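PDB 6U1R: SxtG from Microseira wollei, which is an amidinotransferase of the saxitoxin biosynthetic pathway, probably moving an amidino group from a donor to an acceptor amine through a covalent cysteine intermediate. Local coordinates for residues 40-45 and 105-110; 134-139 and 370-375; 276-281 and 299-304. All blocks are in the same frame, centred on the assembly; numbering follows the deposited sequence.

Contacts 1 and 2 are built on the same small mixed sheet, in which strand 37-42 lies between 106-109 and 370-375; their centres are about 9 Å apart, and Ile41 O and Leu371 N, 2.9 Å from each other, probably hydrogen-bond. Both lie near the predicted active site: Gly43 of contact 1 is about 9 Å from the side chain of Cys368, the predicted amidino-cysteine, and in contact 2 the Arg136 side chain is about 5 Å from that of Cys368 and about 7 Å from that of His264. Contact 3 belongs to a different sheet, away from these sites. Its nearest atoms are about 12 Å from contact 2 and about 18 Å from contact 1.

Contact 1 (40-45 and 105-110); sequences VIVGSV and VKVRRV
Val40 turns CG1 into the position between its backbone N and carbonyl carbon (chi1 69°), which swings this methyl across the strand gap onto Val105 CG1, 3.7 Å away. Val107 has its CG1 anti to the backbone N (chi1 171°), and its two methyls divide the work: CG2 reaches back toward Val40 CG1, while CG1 packs on Val42 CG2 at 3.6 Å. The result is a continuous apolar row on one face of the sheet, with Val107 wedged between Val40 and Val42.

The backbones beneath run parallel. Val40 uses both its polar groups on the same neighbouring strand, two residues apart: its N donates to Lys106 O at 3.0 Å, and its O accepts from Arg108 N in an almost straight bond of 2.9 Å. Val42 N then takes Arg108 O, approaching tilted 25° from the carbonyl plane. Past the strand end the pairing thins: Val110 N to Val42 O is a weak bond at 3.3 Å, and a water donates to both Gly43 O and Val110 O, bridging the chains as they separate.

On the other face, Arg108 CB and CG lie beside Val40 O; bends at chi2 and chi3 then carry the guanidinium away to salt bridges with Glu39 and Glu169.

A different helix packs on each face. Helix 83-102 sets Leu93 and Leu100 against Val42, and Leu100 also meets Val107; helix 164-172 brings Leu166 and Tyr170 over Ile41 and Arg108. Because helix 83-102 belongs to the connection between these two adjacent parallel strands, the unit is a beta-alpha-beta crossover. In the sheet, strand 37-42 lies between 106-109, parallel to it, and 370-375, antiparallel.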
ATOM      1  N   VAL A  40     -20.249  -5.231 -10.530  1.00 16.29           N
ATOM      2  CA  VAL A  40     -19.057  -4.804 -11.253  1.00 15.26           C
ATOM      3  C   VAL A  40     -18.886  -3.293 -11.094  1.00 16.49           C
ATOM      4  O   VAL A  40     -19.869  -2.541 -11.109  1.00 15.89           O
ATOM      5  CB  VAL A  40     -19.170  -5.222 -12.746  1.00 16.40           C
ATOM      6  CG1 VAL A  40     -20.272  -4.415 -13.476  1.00 16.64           C
ATOM      7  CG2 VAL A  40     -17.835  -5.115 -13.456  1.00 16.34           C
ATOM      8  N   ILE A  41     -17.639  -2.842 -10.889  1.00 14.80           N
ATOM      9  CA  ILE A  41     -17.294  -1.424 -11.017  1.00 14.58           C
ATOM     10  C   ILE A  41     -16.984  -1.168 -12.483  1.00 14.60           C
ATOM     11  O   ILE A  41     -16.232  -1.929 -13.101  1.00 13.52           O
ATOM     12  CB  ILE A  41     -16.088  -1.049 -10.131  1.00 15.08           C
ATOM     13  CG1 ILE A  41     -16.377  -1.397  -8.660  1.00 15.02           C
ATOM     14  CG2 ILE A  41     -15.734   0.429 -10.321  1.00 16.97           C
ATOM     15  CD1 ILE A  41     -15.210  -1.136  -7.662  1.00 16.79           C
ATOM     16  N   VAL A  42     -17.559  -0.113 -13.050  1.00 14.92           N
ATOM     17  CA  VAL A  42     -17.276   0.270 -14.432  1.00 13.78           C
ATOM     18  C   VAL A  42     -16.554   1.610 -14.411  1.00 15.85           C
ATOM     19  O   VAL A  42     -16.855   2.474 -13.582  1.00 16.14           O
ATOM     20  CB  VAL A  42     -18.557   0.311 -15.289  1.00 15.92           C
ATOM     21  CG1 VAL A  42     -18.262   0.710 -16.705  1.00 17.70           C
ATOM     22  CG2 VAL A  42     -19.202  -1.076 -15.321  1.00 19.55           C
ATOM     23  N   GLY A  43     -15.587   1.771 -15.304  1.00 15.03           N
ATOM     24  CA  GLY A  43     -14.786   2.972 -15.354  1.00 14.87           C
ATOM     25  C   GLY A  43     -15.553   4.193 -15.864  1.00 16.72           C
ATOM     26  O   GLY A  43     -16.734   4.148 -16.223  1.00 17.47           O
ATOM     27  N   SER A  44     -14.840   5.313 -15.879  1.00 16.12           N
ATOM     28  CA  SER A  44     -15.368   6.590 -16.343  1.00 18.74           C
ATOM     29  C   SER A  44     -14.314   7.281 -17.192  1.00 17.17           C
ATOM     30  O   SER A  44     -13.122   7.228 -16.866  1.00 16.40           O
ATOM     31  CB  SER A  44     -15.761   7.493 -15.161  1.00 21.23           C
ATOM     32  OG  SER A  44     -15.899   8.848 -15.564  1.00 22.32           O
ATOM     33  N   VAL A  45     -14.743   7.923 -18.282  1.00 15.24           N
ATOM     34  CA  VAL A  45     -13.828   8.678 -19.131  1.00 16.38           C
ATOM     35  C   VAL A  45     -13.869  10.171 -18.860  1.00 17.15           C
ATOM     36  O   VAL A  45     -13.091  10.918 -19.462  1.00 16.83           O
ATOM     37  CB  VAL A  45     -14.100   8.428 -20.627  1.00 16.13           C
ATOM     38  CG1 VAL A  45     -13.704   7.035 -21.001  1.00 16.08           C
ATOM     39  CG2 VAL A  45     -15.580   8.667 -20.964  1.00 18.59           C
ATOM     40  N   VAL A 105     -26.751  -7.621 -13.992  1.00 17.74           N
ATOM     41  CA  VAL A 105     -25.583  -7.214 -13.208  1.00 15.73           C
ATOM     42  C   VAL A 105     -25.843  -5.857 -12.572  1.00 17.40           C
ATOM     43  O   VAL A 105     -26.325  -4.928 -13.234  1.00 18.99           O
ATOM     44  CB  VAL A 105     -24.315  -7.159 -14.079  1.00 16.83           C
ATOM     45  CG1 VAL A 105     -23.088  -6.793 -13.224  1.00 16.59           C
ATOM     46  CG2 VAL A 105     -24.124  -8.482 -14.792  1.00 17.87           C
ATOM     47  N   LYS A 106     -25.453  -5.725 -11.306  1.00 18.78           N
ATOM     48  CA  LYS A 106     -25.442  -4.428 -10.632  1.00 19.27           C
ATOM     49  C   LYS A 106     -24.169  -3.672 -10.996  1.00 18.78           C
ATOM     50  O   LYS A 106     -23.071  -4.208 -10.837  1.00 16.98           O
ATOM     51  CB  LYS A 106     -25.522  -4.620  -9.123  1.00 19.39           C
ATOM     52  CG  LYS A 106     -25.500  -3.323  -8.310  1.00 25.43           C
ATOM     53  CD  LYS A 106     -25.669  -3.659  -6.820  1.00 34.24           C
ATOM     54  CE  LYS A 106     -25.407  -2.479  -5.907  1.00 38.46           C
ATOM     55  NZ  LYS A 106     -25.163  -2.946  -4.507  1.00 36.58           N
ATOM     56  N   VAL A 107     -24.311  -2.432 -11.458  1.00 18.25           N
ATOM     57  CA  VAL A 107     -23.185  -1.639 -11.957  1.00 17.81           C
ATOM     58  C   VAL A 107     -22.931  -0.478 -11.006  1.00 20.58           C
ATOM     59  O   VAL A 107     -23.856   0.271 -10.674  1.00 20.02           O
ATOM     60  CB  VAL A 107     -23.450  -1.136 -13.386  1.00 17.43           C
ATOM     61  CG1 VAL A 107     -22.371  -0.102 -13.841  1.00 17.03           C
ATOM     62  CG2 VAL A 107     -23.478  -2.317 -14.326  1.00 17.14           C
ATOM     63  N   ARG A 108     -21.681  -0.332 -10.569  1.00 17.21           N
ATOM     64  CA  ARG A 108     -21.244   0.822  -9.792  1.00 18.79           C
ATOM     65  C   ARG A 108     -20.414   1.719 -10.705  1.00 19.25           C
ATOM     66  O   ARG A 108     -19.327   1.328 -11.146  1.00 17.88           O
ATOM     67  CB  ARG A 108     -20.431   0.394  -8.567  1.00 19.74           C
ATOM     68  CG  ARG A 108     -20.999  -0.741  -7.750  1.00 18.86           C
ATOM     69  CD  ARG A 108     -22.413  -0.472  -7.223  1.00 21.52           C
ATOM     70  NE  ARG A 108     -22.465   0.607  -6.230  1.00 19.94           N
ATOM     71  CZ  ARG A 108     -22.215   0.465  -4.933  1.00 21.31           C
ATOM     72  NH1 ARG A 108     -21.875  -0.708  -4.421  1.00 21.21           N
ATOM     73  NH2 ARG A 108     -22.285   1.523  -4.138  1.00 21.31           N
ATOM     74  N   ARG A 109     -20.923   2.923 -10.982  1.00 20.72           N
ATOM     75  CA  ARG A 109     -20.257   3.868 -11.873  1.00 21.86           C
ATOM     76  C   ARG A 109     -19.302   4.724 -11.057  1.00 24.93           C
ATOM     77  O   ARG A 109     -19.738   5.467 -10.174  1.00 25.77           O
ATOM     78  CB  ARG A 109     -21.259   4.777 -12.583  1.00 24.01           C
ATOM     79  CG  ARG A 109     -22.123   4.125 -13.622  1.00 23.66           C
ATOM     80  CD  ARG A 109     -23.217   5.112 -14.049  1.00 25.70           C
ATOM     81  NE  ARG A 109     -24.136   4.588 -15.061  1.00 22.92           N
ATOM     82  CZ  ARG A 109     -24.134   4.935 -16.346  1.00 23.77           C
ATOM     83  NH1 ARG A 109     -23.241   5.798 -16.834  1.00 28.12           N
ATOM     84  NH2 ARG A 109     -25.040   4.413 -17.160  1.00 24.67           N
ATOM     85  N   VAL A 110     -18.006   4.627 -11.345  1.00 23.63           N
ATOM     86  CA  VAL A 110     -17.054   5.477 -10.647  1.00 25.50           C
ATOM     87  C   VAL A 110     -17.244   6.913 -11.123  1.00 30.51           C
ATOM     88  O   VAL A 110     -17.480   7.170 -12.316  1.00 25.18           O
ATOM     89  CB  VAL A 110     -15.607   4.997 -10.861  1.00 24.86           C
ATOM     90  CG1 VAL A 110     -15.133   5.332 -12.240  1.00 22.05           C
ATOM     91  CG2 VAL A 110     -14.689   5.623  -9.835  1.00 23.08           C
TER
HETATM   92  O   HOH W   1     -18.641   5.493 -14.780  1.00 24.45           O

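Contact 2 (134-139 and 370-375); sequences NPRDVF and TLDVRR
Arg136 reaches over the start of strand 370-375 and is gripped at all three nitrogens, two of them by that strand. Arg136 NH1 forms a salt bridge with Asp372 OD1 at 2.7 Å, although the bond is bent (132° at the hydrogen) and meets the oxygen from above the carboxylate plane. Arg136 NH2 donates to Thr370 OG1 at 3.0 Å, with the hydroxyl in the guanidinium plane. Bends at chi2 (78°) and chi3 (55°) fold the side chain alongside Thr370, and NE goes to His367 O, fixing its rotation.

The apolar half is packed closely too: Leu371 CB lies 3.9 Å from Pro135 CB, and Leu371 CD2 rests on Phe139 CB at 3.8 Å. Looser is the Arg375 side, where a water on Arg375 NH2 bonds only weakly to Arg136 NH2. The two arginines share Asp372 instead, Arg375 NE taking Asp372 OD2 at 2.7 Å, and Arg221 joins at that oxygen; the carboxylate probably offsets the like charges of Arg136 and Arg375.

Such a buried salt-bridge network, centred on an inverse gamma turn at Asp372, ties the short, weakly bonded helical turn about 135-138 to the strand just after Cys368, the predicted nucleophile.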
ATOM      1  N   ASN A 134      -9.958   2.534 -16.537  1.00 15.22           N
ATOM      2  CA  ASN A 134      -9.479   1.149 -16.478  1.00 13.94           C
ATOM      3  C   ASN A 134      -9.356   0.670 -15.034  1.00 14.08           C
ATOM      4  O   ASN A 134      -8.242   0.504 -14.525  1.00 14.30           O
ATOM      5  CB  ASN A 134      -8.118   1.019 -17.165  1.00 14.64           C
ATOM      6  CG  ASN A 134      -8.139   1.409 -18.634  1.00 17.13           C
ATOM      7  OD1 ASN A 134      -8.472   0.596 -19.484  1.00 22.30           O
ATOM      8  ND2 ASN A 134      -7.758   2.635 -18.939  1.00 16.58           N
ATOM      9  N   PRO A 135     -10.477   0.402 -14.352  1.00 13.46           N
ATOM     10  CA  PRO A 135     -10.388  -0.176 -12.997  1.00 14.51           C
ATOM     11  C   PRO A 135      -9.529  -1.438 -12.919  1.00 13.34           C
ATOM     12  O   PRO A 135      -8.897  -1.701 -11.878  1.00 13.19           O
ATOM     13  CB  PRO A 135     -11.851  -0.499 -12.640  1.00 15.52           C
ATOM     14  CG  PRO A 135     -12.689   0.103 -13.679  1.00 15.13           C
ATOM     15  CD  PRO A 135     -11.856   0.461 -14.859  1.00 15.16           C
ATOM     16  N   ARG A 136      -9.509  -2.235 -13.993  1.00 13.24           N
ATOM     17  CA  ARG A 136      -8.778  -3.499 -14.004  1.00 12.70           C
ATOM     18  C   ARG A 136      -7.276  -3.301 -13.790  1.00 14.31           C
ATOM     19  O   ARG A 136      -6.589  -4.218 -13.328  1.00 12.99           O
ATOM     20  CB  ARG A 136      -9.031  -4.217 -15.341  1.00 13.10           C
ATOM     21  CG  ARG A 136      -8.458  -5.626 -15.479  1.00 12.25           C
ATOM     22  CD  ARG A 136      -9.286  -6.687 -14.779  1.00 14.01           C
ATOM     23  NE  ARG A 136     -10.691  -6.682 -15.204  1.00 14.85           N
ATOM     24  CZ  ARG A 136     -11.608  -7.529 -14.741  1.00 14.56           C
ATOM     25  NH1 ARG A 136     -11.257  -8.493 -13.894  1.00 13.84           N
ATOM     26  NH2 ARG A 136     -12.866  -7.439 -15.140  1.00 12.58           N
ATOM     27  N   ASP A 137      -6.734  -2.134 -14.156  1.00 12.91           N
ATOM     28  CA  ASP A 137      -5.290  -1.918 -14.030  1.00 11.92           C
ATOM     29  C   ASP A 137      -4.848  -1.701 -12.587  1.00 13.54           C
ATOM     30  O   ASP A 137      -3.688  -1.966 -12.246  1.00 13.34           O
ATOM     31  CB  ASP A 137      -4.856  -0.685 -14.837  1.00 14.11           C
ATOM     32  CG  ASP A 137      -5.130  -0.800 -16.318  1.00 15.79           C
ATOM     33  OD1 ASP A 137      -5.544  -1.896 -16.785  1.00 16.02           O
ATOM     34  OD2 ASP A 137      -4.924   0.228 -17.029  1.00 14.09           O
ATOM     35  N   VAL A 138      -5.742  -1.206 -11.738  1.00 13.00           N
ATOM     36  CA  VAL A 138      -5.372  -0.527 -10.502  1.00 11.70           C
ATOM     37  C   VAL A 138      -5.515  -1.456  -9.307  1.00 12.55           C
ATOM     38  O   VAL A 138      -4.821  -1.294  -8.297  1.00 12.94           O
ATOM     39  CB  VAL A 138      -6.243   0.737 -10.329  1.00 11.21           C
ATOM     40  CG1 VAL A 138      -5.934   1.459  -9.007  1.00 13.19           C
ATOM     41  CG2 VAL A 138      -6.034   1.666 -11.528  1.00 11.68           C
ATOM     42  N   PHE A 139      -6.424  -2.435  -9.411  1.00 13.22           N
ATOM     43  CA  PHE A 139      -6.797  -3.306  -8.300  1.00 11.51           C
ATOM     44  C   PHE A 139      -6.904  -4.749  -8.768  1.00 10.72           C
ATOM     45  O   PHE A 139      -7.392  -5.007  -9.866  1.00 13.00           O
ATOM     46  CB  PHE A 139      -8.170  -2.970  -7.696  1.00 12.95           C
ATOM     47  CG  PHE A 139      -8.385  -1.514  -7.375  1.00 13.20           C
ATOM     48  CD1 PHE A 139      -7.922  -0.990  -6.189  1.00 13.68           C
ATOM     49  CD2 PHE A 139      -9.059  -0.686  -8.254  1.00 13.50           C
ATOM     50  CE1 PHE A 139      -8.138   0.343  -5.864  1.00 12.00           C
ATOM     51  CE2 PHE A 139      -9.265   0.665  -7.941  1.00 13.90           C
ATOM     52  CZ  PHE A 139      -8.797   1.168  -6.747  1.00 13.26           C
ATOM     53  N   THR A 370     -13.641  -2.755 -16.433  1.00 13.75           N
ATOM     54  CA  THR A 370     -14.425  -3.294 -15.330  1.00 14.17           C
ATOM     55  C   THR A 370     -13.547  -3.867 -14.229  1.00 12.98           C
ATOM     56  O   THR A 370     -12.409  -4.287 -14.457  1.00 13.82           O
ATOM     57  CB  THR A 370     -15.386  -4.398 -15.818  1.00 14.13           C
ATOM     58  OG1 THR A 370     -14.647  -5.400 -16.534  1.00 13.86           O
ATOM     59  CG2 THR A 370     -16.492  -3.793 -16.681  1.00 14.42           C
ATOM     60  N   LEU A 371     -14.092  -3.881 -13.016  1.00 13.30           N
ATOM     61  CA  LEU A 371     -13.545  -4.671 -11.922  1.00 14.21           C
ATOM     62  C   LEU A 371     -14.692  -5.515 -11.379  1.00 14.69           C
ATOM     63  O   LEU A 371     -15.642  -4.974 -10.803  1.00 13.12           O
ATOM     64  CB  LEU A 371     -12.936  -3.787 -10.822  1.00 14.48           C
ATOM     65  CG  LEU A 371     -12.132  -4.551  -9.763  1.00 14.61           C
ATOM     66  CD1 LEU A 371     -10.816  -5.081 -10.358  1.00 15.30           C
ATOM     67  CD2 LEU A 371     -11.839  -3.715  -8.533  1.00 16.25           C
ATOM     68  N   ASP A 372     -14.609  -6.832 -11.568  1.00 13.36           N
ATOM     69  CA  ASP A 372     -15.674  -7.758 -11.156  1.00 15.70           C
ATOM     70  C   ASP A 372     -15.575  -8.069  -9.667  1.00 16.14           C
ATOM     71  O   ASP A 372     -15.052  -9.111  -9.258  1.00 18.92           O
ATOM     72  CB  ASP A 372     -15.605  -9.046 -11.972  1.00 15.64           C
ATOM     73  CG  ASP A 372     -14.248  -9.712 -11.903  1.00 15.61           C
ATOM     74  OD1 ASP A 372     -13.244  -8.996 -12.073  1.00 17.33           O
ATOM     75  OD2 ASP A 372     -14.175 -10.943 -11.684  1.00 14.89           O
ATOM     76  N   VAL A 373     -16.182  -7.212  -8.839  1.00 15.23           N
ATOM     77  CA  VAL A 373     -16.035  -7.366  -7.396  1.00 15.07           C
ATOM     78  C   VAL A 373     -16.854  -8.532  -6.839  1.00 14.66           C
ATOM     79  O   VAL A 373     -16.492  -9.086  -5.798  1.00 14.64           O
ATOM     80  CB  VAL A 373     -16.374  -6.039  -6.675  1.00 16.71           C
ATOM     81  CG1 VAL A 373     -15.382  -4.964  -7.087  1.00 16.40           C
ATOM     82  CG2 VAL A 373     -17.758  -5.578  -6.981  1.00 17.60           C
ATOM     83  N   ARG A 374     -17.949  -8.934  -7.481  1.00 15.92           N
ATOM     84  CA  ARG A 374     -18.727 -10.063  -6.961  1.00 15.61           C
ATOM     85  C   ARG A 374     -19.172 -10.977  -8.092  1.00 14.71           C
ATOM     86  O   ARG A 374     -19.971 -10.580  -8.948  1.00 14.91           O
ATOM     87  CB  ARG A 374     -19.942  -9.618  -6.149  1.00 16.26           C
ATOM     88  CG  ARG A 374     -20.594 -10.811  -5.454  1.00 19.36           C
ATOM     89  CD  ARG A 374     -21.535 -10.411  -4.318  1.00 20.38           C
ATOM     90  NE  ARG A 374     -22.696  -9.693  -4.821  1.00 20.30           N
ATOM     91  CZ  ARG A 374     -22.837  -8.369  -4.824  1.00 21.46           C
ATOM     92  NH1 ARG A 374     -21.887  -7.571  -4.365  1.00 20.17           N
ATOM     93  NH2 ARG A 374     -23.944  -7.838  -5.308  1.00 23.19           N
ATOM     94  N   ARG A 375     -18.625 -12.188  -8.079  1.00 15.27           N
ATOM     95  CA  ARG A 375     -19.072 -13.308  -8.899  1.00 15.47           C
ATOM     96  C   ARG A 375     -19.440 -14.448  -7.955  1.00 16.38           C
ATOM     97  O   ARG A 375     -18.632 -14.846  -7.113  1.00 16.43           O
ATOM     98  CB  ARG A 375     -17.986 -13.794  -9.860  1.00 15.05           C
ATOM     99  CG  ARG A 375     -17.593 -12.830 -10.977  1.00 14.66           C
ATOM    100  CD  ARG A 375     -16.478 -13.432 -11.819  1.00 14.33           C
ATOM    101  NE  ARG A 375     -16.088 -12.508 -12.868  1.00 12.76           N
ATOM    102  CZ  ARG A 375     -16.737 -12.352 -14.009  1.00 14.50           C
ATOM    103  NH1 ARG A 375     -17.818 -13.084 -14.285  1.00 14.68           N
ATOM    104  NH2 ARG A 375     -16.309 -11.449 -14.892  1.00 14.05           N
TER
HETATM  105  O   HOH W   2     -13.512 -10.462 -15.256  1.00 14.16           O

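Contact 3 (276-281 and 299-304); sequences KILVNP and LVAPYP
Leu299 N and Ile277 O open a short parallel pairing at the edge of a three-stranded mixed sheet. Strands 269-273 and 276-279, antiparallel and joined by a tight turn, form a beta-hairpin, and 297-300 is added parallel to its second strand. The N-H of Leu299 meets Ile277 O at 2.8 Å, tilted 23° from the carbonyl plane. Leu299 O then accepts from Val279 N, also at 2.8 Å, and receives a CA-H...O contact from Leu278 CA. A third bond, from Ala301 N to Val279 O at 2.9 Å, is almost straight and carries the pairing just beyond the end of strand 297-300.

Leu299 is worth following outward. Leu299 CB lies 3.6 Å from Ile277 O, and CG stays beside that same oxygen. With CG anti to the carbonyl carbon (chi1 -50°), the chain heads back along the neighbouring strand, and CD1 ends against Lys276 CB. Leu278 goes the other way: CG is anti to its own backbone N (chi1 -180°), and CD1 reaches forward to Leu299 O and to Ala301; Leu278 CD1 lies 4.0 Å from Ala301 CB. Met340 of helix 338-346 touches both Leu278 and Ala301, placing that helix on this face of the sheet.

Beyond the strands, Pro281 fills the angle between the two segments as they continue into loops. Pro281 CB packs on Val300 CG1 at 3.6 Å, while CD lies near Ala301 CB. The Tyr303 side chain slides past the proline ring in the opposite direction. Its hydroxyl is hydrogen-bonded to Glu282 and its ring meets Trp318, so Tyr303 is held both by its hydroxyl and by a T-shaped ring contact. Pro281 CG sits 3.7 Å from Tyr303 CZ, with Tyr303 OH at a like distance.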
ATOM      1  N   LYS A 276     -11.321 -23.757 -20.610  1.00 16.70           N
ATOM      2  CA  LYS A 276     -11.341 -22.990 -21.862  1.00 16.54           C
ATOM      3  C   LYS A 276     -10.549 -21.695 -21.703  1.00 15.06           C
ATOM      4  O   LYS A 276     -10.944 -20.825 -20.928  1.00 16.40           O
ATOM      5  CB  LYS A 276     -12.781 -22.648 -22.267  1.00 17.15           C
ATOM      6  CG  LYS A 276     -13.743 -23.839 -22.328  1.00 20.93           C
ATOM      7  CD  LYS A 276     -13.346 -24.819 -23.402  1.00 22.09           C
ATOM      8  CE  LYS A 276     -14.214 -26.087 -23.348  1.00 29.37           C
ATOM      9  NZ  LYS A 276     -15.625 -25.769 -23.634  1.00 32.17           N
ATOM     10  N   ILE A 277      -9.474 -21.535 -22.469  1.00 15.44           N
ATOM     11  CA  ILE A 277      -8.648 -20.337 -22.380  1.00 14.35           C
ATOM     12  C   ILE A 277      -8.327 -19.834 -23.783  1.00 16.36           C
ATOM     13  O   ILE A 277      -7.872 -20.596 -24.643  1.00 15.74           O
ATOM     14  CB  ILE A 277      -7.378 -20.599 -21.545  1.00 15.64           C
ATOM     15  CG1 ILE A 277      -6.594 -19.306 -21.296  1.00 14.74           C
ATOM     16  CG2 ILE A 277      -6.511 -21.718 -22.151  1.00 15.36           C
ATOM     17  CD1 ILE A 277      -5.629 -19.432 -20.120  1.00 17.00           C
ATOM     18  N   LEU A 278      -8.591 -18.549 -24.004  1.00 15.25           N
ATOM     19  CA  LEU A 278      -8.389 -17.870 -25.275  1.00 14.05           C
ATOM     20  C   LEU A 278      -6.972 -17.311 -25.351  1.00 16.67           C
ATOM     21  O   LEU A 278      -6.529 -16.603 -24.434  1.00 15.24           O
ATOM     22  CB  LEU A 278      -9.421 -16.748 -25.384  1.00 16.51           C
ATOM     23  CG  LEU A 278      -9.495 -15.834 -26.607  1.00 15.45           C
ATOM     24  CD1 LEU A 278      -9.945 -16.615 -27.821  1.00 15.75           C
ATOM     25  CD2 LEU A 278     -10.460 -14.684 -26.335  1.00 15.52           C
ATOM     26  N   VAL A 279      -6.268 -17.595 -26.458  1.00 15.30           N
ATOM     27  CA  VAL A 279      -4.857 -17.256 -26.580  1.00 15.02           C
ATOM     28  C   VAL A 279      -4.596 -16.482 -27.869  1.00 15.14           C
ATOM     29  O   VAL A 279      -5.168 -16.782 -28.923  1.00 16.33           O
ATOM     30  CB  VAL A 279      -3.982 -18.526 -26.521  1.00 19.06           C
ATOM     31  CG1 VAL A 279      -2.551 -18.175 -26.737  1.00 23.31           C
ATOM     32  CG2 VAL A 279      -4.185 -19.214 -25.190  1.00 18.13           C
ATOM     33  N   ASN A 280      -3.729 -15.485 -27.765  1.00 14.85           N
ATOM     34  CA  ASN A 280      -3.359 -14.629 -28.881  1.00 14.92           C
ATOM     35  C   ASN A 280      -2.303 -15.331 -29.726  1.00 16.33           C
ATOM     36  O   ASN A 280      -1.226 -15.635 -29.210  1.00 17.36           O
ATOM     37  CB  ASN A 280      -2.819 -13.307 -28.314  1.00 14.12           C
ATOM     38  CG  ASN A 280      -2.430 -12.312 -29.378  1.00 18.39           C
ATOM     39  OD1 ASN A 280      -1.835 -12.661 -30.404  1.00 17.11           O
ATOM     40  ND2 ASN A 280      -2.739 -11.037 -29.123  1.00 15.96           N
ATOM     41  N   PRO A 281      -2.554 -15.598 -31.016  1.00 15.96           N
ATOM     42  CA  PRO A 281      -1.592 -16.407 -31.785  1.00 18.86           C
ATOM     43  C   PRO A 281      -0.290 -15.689 -32.107  1.00 20.25           C
ATOM     44  O   PRO A 281       0.696 -16.359 -32.439  1.00 21.96           O
ATOM     45  CB  PRO A 281      -2.367 -16.752 -33.065  1.00 20.49           C
ATOM     46  CG  PRO A 281      -3.268 -15.620 -33.271  1.00 19.57           C
ATOM     47  CD  PRO A 281      -3.689 -15.175 -31.849  1.00 16.02           C
ATOM     48  N   LEU A 299      -7.934 -22.223 -26.957  1.00 17.67           N
ATOM     49  CA  LEU A 299      -8.736 -21.629 -28.018  1.00 17.54           C
ATOM     50  C   LEU A 299      -7.909 -20.520 -28.659  1.00 17.93           C
ATOM     51  O   LEU A 299      -7.715 -19.460 -28.054  1.00 16.08           O
ATOM     52  CB  LEU A 299     -10.051 -21.084 -27.458  1.00 16.67           C
ATOM     53  CG  LEU A 299     -10.857 -22.042 -26.573  1.00 19.87           C
ATOM     54  CD1 LEU A 299     -12.115 -21.339 -26.094  1.00 19.35           C
ATOM     55  CD2 LEU A 299     -11.207 -23.313 -27.310  1.00 19.61           C
ATOM     56  N   VAL A 300      -7.411 -20.756 -29.879  1.00 17.66           N
ATOM     57  CA  VAL A 300      -6.537 -19.781 -30.533  1.00 16.38           C
ATOM     58  C   VAL A 300      -7.399 -18.717 -31.209  1.00 17.05           C
ATOM     59  O   VAL A 300      -8.246 -19.023 -32.059  1.00 16.09           O
ATOM     60  CB  VAL A 300      -5.594 -20.460 -31.541  1.00 18.56           C
ATOM     61  CG1 VAL A 300      -4.656 -19.423 -32.197  1.00 18.85           C
ATOM     62  CG2 VAL A 300      -4.768 -21.563 -30.878  1.00 21.60           C
ATOM     63  N   ALA A 301      -7.186 -17.457 -30.829  1.00 16.22           N
ATOM     64  CA  ALA A 301      -8.008 -16.378 -31.338  1.00 15.26           C
ATOM     65  C   ALA A 301      -7.880 -16.277 -32.857  1.00 15.17           C
ATOM     66  O   ALA A 301      -6.782 -16.448 -33.401  1.00 16.13           O
ATOM     67  CB  ALA A 301      -7.599 -15.040 -30.712  1.00 15.74           C
ATOM     68  N   PRO A 302      -8.968 -15.980 -33.563  1.00 16.36           N
ATOM     69  CA  PRO A 302      -8.860 -15.667 -34.989  1.00 17.57           C
ATOM     70  C   PRO A 302      -8.198 -14.320 -35.195  1.00 17.97           C
ATOM     71  O   PRO A 302      -8.138 -13.484 -34.293  1.00 17.00           O
ATOM     72  CB  PRO A 302     -10.324 -15.658 -35.453  1.00 17.70           C
ATOM     73  CG  PRO A 302     -11.064 -15.157 -34.253  1.00 15.99           C
ATOM     74  CD  PRO A 302     -10.342 -15.775 -33.066  1.00 15.36           C
ATOM     75  N   TYR A 303      -7.663 -14.128 -36.412  1.00 17.08           N
ATOM     76  CA  TYR A 303      -7.100 -12.844 -36.822  1.00 18.20           C
ATOM     77  C   TYR A 303      -8.222 -11.866 -37.178  1.00 17.14           C
ATOM     78  O   TYR A 303      -9.171 -12.250 -37.880  1.00 17.89           O
ATOM     79  CB  TYR A 303      -6.148 -13.048 -38.004  1.00 18.48           C
ATOM     80  CG  TYR A 303      -4.850 -13.712 -37.594  1.00 19.20           C
ATOM     81  CD1 TYR A 303      -4.770 -15.086 -37.408  1.00 20.80           C
ATOM     82  CD2 TYR A 303      -3.712 -12.961 -37.366  1.00 20.66           C
ATOM     83  CE1 TYR A 303      -3.580 -15.685 -37.010  1.00 22.71           C
ATOM     84  CE2 TYR A 303      -2.526 -13.557 -36.981  1.00 21.61           C
ATOM     85  CZ  TYR A 303      -2.467 -14.905 -36.806  1.00 21.82           C
ATOM     86  OH  TYR A 303      -1.277 -15.469 -36.413  1.00 25.24           O
ATOM     87  N   PRO A 304      -8.160 -10.618 -36.707  1.00 16.16           N
ATOM     88  CA  PRO A 304      -9.297  -9.705 -36.884  1.00 17.53           C
ATOM     89  C   PRO A 304      -9.464  -9.175 -38.297  1.00 18.15           C
ATOM     90  O   PRO A 304     -10.592  -8.822 -38.674  1.00 18.34           O
ATOM     91  CB  PRO A 304      -8.977  -8.562 -35.905  1.00 16.99           C
ATOM     92  CG  PRO A 304      -7.481  -8.583 -35.831  1.00 16.78           C
ATOM     93  CD  PRO A 304      -7.108 -10.015 -35.859  1.00 17.17           C
TER